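Side-chain contacts in Galactose/lactose metabolism regulatory protein GAL80 (Saccharomyces cerevisiae, PDB 3BTV), which represses the yeast galactose and lactose genes by binding the activator GAL4 and blocking its transcriptional activation when no inducing sugar is present: residues V23-L28 with K37-A42; L55-P58 with T62-A65. The protein carries 1 engineered substitution. One frame throughout, in Å; residues are numbered along the deposited sequence.

Overall arrangement
Both contacts lie in the Rossmann-fold domain, on the same parallel sheet. Contact 1 joins strand 21-26 to helix 39-45. It is complete before the chain reaches contact 2, which joins strand 50-56 to helix 60-69. Each is a strand packed against the helix that follows it, in successive beta-alpha-beta units. Their centres are 12 Å apart. Strands 21-26 and 50-56 are neighbours, and the contacts touch there: F25 O and Y56 N, 3.0 Å apart, probably form a hydrogen bond, and L55 CD1 packs on F25 CB at 3.6 Å. Together they pack two helices onto a fold that typically binds NAD(P), consistent with the reported regulation of the GAL system by NADP.

Contact 1 (V23-L28 with K37-A42); sequences VGFVGL and KTHYPA
F25 and H39 form an offset edge-to-face aromatic pair, buried between the first strand of the Rossmann-fold domain and the helix that follows it. F25 belongs to strand 21-26 and H39 to the first turn of helix 39-45. The ring planes stand at 77° to each other, and the ring centres are 5.5 Å apart. The edge of F25 is turned toward the face of H39. Its CZ leads, 3.6 Å from H39 CB and 3.7 Å from H39 CG, so the phenyl ring touches the root of the imidazole as well as the ring. With chi1 at -71° the imidazole swings to the backbone-N side of H39, and CB and CG both come to lie against F25 CZ. No hydrogen bond joins the two segments.

The imidazole is held from elsewhere. ND1 is hydrogen-bonded to Y372 OH and NE2 to E125 OE2. A bond at each ring nitrogen should fix the ring's rotation and keep its face toward F25.

Strand 21-26 runs between strands 50-56 and 92-95 of the parallel sheet. F25 also packs on V94 of strand 92-95. Y372 of helix 363-380 touches both F25 and A42, so that helix borders the contact too.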
# COMPACT_ATOMS: atom_id res chain seq x y z
N VAL B 23 -37.19 21.93 -10.40
CA VAL B 23 -36.04 21.91 -9.48
C VAL B 23 -35.84 23.20 -8.69
O VAL B 23 -35.73 24.28 -9.26
CB VAL B 23 -34.74 21.60 -10.25
CG1 VAL B 23 -33.55 21.52 -9.30
CG2 VAL B 23 -34.89 20.31 -11.03
N GLY B 24 -35.76 23.06 -7.36
CA GLY B 24 -35.43 24.16 -6.46
C GLY B 24 -33.98 24.06 -6.01
O GLY B 24 -33.53 23.01 -5.54
N PHE B 25 -33.24 25.15 -6.13
CA PHE B 25 -31.80 25.11 -5.93
C PHE B 25 -31.29 26.00 -4.79
O PHE B 25 -31.56 27.20 -4.74
CB PHE B 25 -31.10 25.49 -7.22
CG PHE B 25 -29.92 24.64 -7.52
CD1 PHE B 25 -28.70 24.89 -6.91
CD2 PHE B 25 -30.02 23.58 -8.40
CE1 PHE B 25 -27.61 24.11 -7.18
CE2 PHE B 25 -28.94 22.78 -8.66
CZ PHE B 25 -27.72 23.05 -8.06
N VAL B 26 -30.55 25.39 -3.87
CA VAL B 26 -29.82 26.12 -2.85
C VAL B 26 -28.32 26.03 -3.12
O VAL B 26 -27.73 24.95 -3.04
CB VAL B 26 -30.08 25.55 -1.45
CG1 VAL B 26 -29.36 26.39 -0.40
CG2 VAL B 26 -31.56 25.49 -1.15
N GLY B 27 -27.70 27.16 -3.46
CA GLY B 27 -26.26 27.19 -3.63
C GLY B 27 -25.84 27.43 -5.06
O GLY B 27 -24.68 27.26 -5.42
N LEU B 28 -26.81 27.81 -5.89
CA LEU B 28 -26.52 28.14 -7.28
C LEU B 28 -26.25 29.64 -7.44
O LEU B 28 -27.09 30.46 -7.08
CB LEU B 28 -27.68 27.74 -8.19
CG LEU B 28 -27.50 28.22 -9.63
CD1 LEU B 28 -26.16 27.75 -10.18
CD2 LEU B 28 -28.67 27.74 -10.49
N LYS B 37 -20.87 25.56 -12.29
CA LYS B 37 -19.91 24.91 -13.17
C LYS B 37 -20.19 23.42 -13.42
O LYS B 37 -19.64 22.84 -14.36
CB LYS B 37 -18.49 25.09 -12.64
CG LYS B 37 -18.04 26.54 -12.57
CD LYS B 37 -16.66 26.66 -11.93
CE LYS B 37 -16.27 28.11 -11.69
NZ LYS B 37 -14.96 28.24 -10.98
N THR B 38 -21.05 22.81 -12.61
CA THR B 38 -21.31 21.38 -12.73
C THR B 38 -22.79 21.08 -12.89
O THR B 38 -23.22 20.58 -13.92
CB THR B 38 -20.78 20.60 -11.52
OG1 THR B 38 -21.27 21.20 -10.31
CG2 THR B 38 -19.26 20.61 -11.51
N HIS B 39 -23.57 21.38 -11.86
CA HIS B 39 -25.01 21.14 -11.92
C HIS B 39 -25.67 21.92 -13.05
O HIS B 39 -26.48 21.37 -13.80
CB HIS B 39 -25.67 21.49 -10.59
CG HIS B 39 -25.34 20.54 -9.49
ND1 HIS B 39 -26.21 19.55 -9.07
CD2 HIS B 39 -24.23 20.41 -8.73
CE1 HIS B 39 -25.65 18.86 -8.10
NE2 HIS B 39 -24.45 19.35 -7.87
N TYR B 40 -25.33 23.19 -13.18
CA TYR B 40 -26.03 24.03 -14.15
C TYR B 40 -25.89 23.53 -15.59
O TYR B 40 -26.89 23.30 -16.27
CB TYR B 40 -25.61 25.50 -14.05
CG TYR B 40 -26.26 26.36 -15.12
CD1 TYR B 40 -25.50 26.97 -16.11
CD2 TYR B 40 -27.64 26.52 -15.17
CE1 TYR B 40 -26.09 27.74 -17.10
CE2 TYR B 40 -28.24 27.30 -16.15
CZ TYR B 40 -27.46 27.90 -17.12
OH TYR B 40 -28.05 28.67 -18.10
N PRO B 41 -24.65 23.35 -16.06
CA PRO B 41 -24.47 22.84 -17.42
C PRO B 41 -25.32 21.59 -17.69
O PRO B 41 -25.93 21.48 -18.75
CB PRO B 41 -22.98 22.49 -17.45
CG PRO B 41 -22.36 23.48 -16.52
CD PRO B 41 -23.36 23.67 -15.41
N ALA B 42 -25.37 20.67 -16.72
CA ALA B 42 -26.17 19.46 -16.86
C ALA B 42 -27.66 19.78 -17.07
O ALA B 42 -28.27 19.32 -18.03
CB ALA B 42 -25.98 18.56 -15.66

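Contact 2 (L55-P58 with T62-A65); sequences LYSP and TSIA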
# COMPACT_ATOMS: atom_id res chain seq x y z
N LEU B 55 -35.30 29.09 -6.43
CA LEU B 55 -33.90 29.38 -6.13
C LEU B 55 -33.85 30.09 -4.79
O LEU B 55 -34.68 30.95 -4.52
CB LEU B 55 -33.32 30.29 -7.22
CG LEU B 55 -31.92 30.01 -7.74
CD1 LEU B 55 -31.92 28.71 -8.52
CD2 LEU B 55 -31.44 31.15 -8.62
N TYR B 56 -32.88 29.74 -3.95
CA TYR B 56 -32.76 30.43 -2.67
C TYR B 56 -31.33 30.61 -2.19
O TYR B 56 -30.48 29.76 -2.39
CB TYR B 56 -33.56 29.72 -1.57
CG TYR B 56 -33.18 30.19 -0.18
CD1 TYR B 56 -33.73 31.35 0.36
CD2 TYR B 56 -32.26 29.48 0.59
CE1 TYR B 56 -33.38 31.79 1.63
CE2 TYR B 56 -31.91 29.91 1.86
CZ TYR B 56 -32.47 31.07 2.37
OH TYR B 56 -32.13 31.50 3.63
N SER B 57 -31.09 31.75 -1.55
CA SER B 57 -29.84 31.99 -0.83
C SER B 57 -30.08 33.11 0.17
O SER B 57 -31.06 33.86 0.05
CB SER B 57 -28.71 32.35 -1.80
OG SER B 57 -28.96 33.58 -2.46
N PRO B 58 -29.20 33.23 1.18
CA PRO B 58 -29.34 34.30 2.17
C PRO B 58 -29.50 35.65 1.48
O PRO B 58 -30.53 36.31 1.66
CB PRO B 58 -28.02 34.24 2.93
CG PRO B 58 -27.57 32.82 2.79
CD PRO B 58 -28.02 32.40 1.42
N THR B 62 -28.37 37.91 -5.16
CA THR B 62 -27.70 36.98 -6.07
C THR B 62 -28.63 35.92 -6.67
O THR B 62 -28.42 35.46 -7.79
CB THR B 62 -26.51 36.28 -5.39
OG1 THR B 62 -26.74 36.21 -3.98
CG2 THR B 62 -25.22 37.06 -5.65
N SER B 63 -29.67 35.54 -5.93
CA SER B 63 -30.70 34.67 -6.47
C SER B 63 -31.35 35.36 -7.66
O SER B 63 -31.33 34.86 -8.79
CB SER B 63 -31.76 34.36 -5.41
OG SER B 63 -31.16 33.98 -4.19
N ILE B 64 -31.92 36.53 -7.39
CA ILE B 64 -32.53 37.36 -8.43
C ILE B 64 -31.54 37.65 -9.55
O ILE B 64 -31.87 37.53 -10.73
CB ILE B 64 -33.05 38.68 -7.85
CG1 ILE B 64 -34.33 38.44 -7.05
CG2 ILE B 64 -33.29 39.70 -8.95
CD1 ILE B 64 -34.62 39.50 -6.03
N ALA B 65 -30.33 38.04 -9.18
CA ALA B 65 -29.27 38.28 -10.15
C ALA B 65 -29.10 37.06 -11.06
O ALA B 65 -29.10 37.18 -12.28
CB ALA B 65 -27.97 38.60 -9.43
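S57 and S63 meet through their hydroxyls where strand 50-56 gives way to helix 60-69. S57 OG and S63 OG are hydrogen-bonded at 2.8 Å. K59 O is a weak second partner of S57 OG. The S57 hydroxyl sits between its own backbone N and carbonyl carbon (chi1 65°), which carries it across to the helix. S63 OG stands on the backbone-N side of its residue (chi1 -48°) and so faces S57.

This is the tight part of the contact. S63 is buried, and its CA lies 6.1 Å from the CA of Y56, the closest CA pair of the two segments. L55 lays a methyl, CD2, against the helix backbone, 3.7 Å from S63 O and close to S63 CA. This is van der Waals packing. L55 continues along the helix onto T66 and I67, while S63 packs on A77 of the next strand. The contact thus closes the strand-to-helix turn of a beta-alpha-beta unit made by strand 50-56, helix 60-69 and strand 76-78 of the Rossmann fold.

Away from the serine pair the contact is looser. T62 is partly exposed to solvent. Its OG1 comes no nearer than 3.8 Å to S57 OG and is hydrogen-bonded instead to K59 O. Y56 starts its side chain away from segment 62-65, and the side chain touches L81 and F84 of helix 81-86.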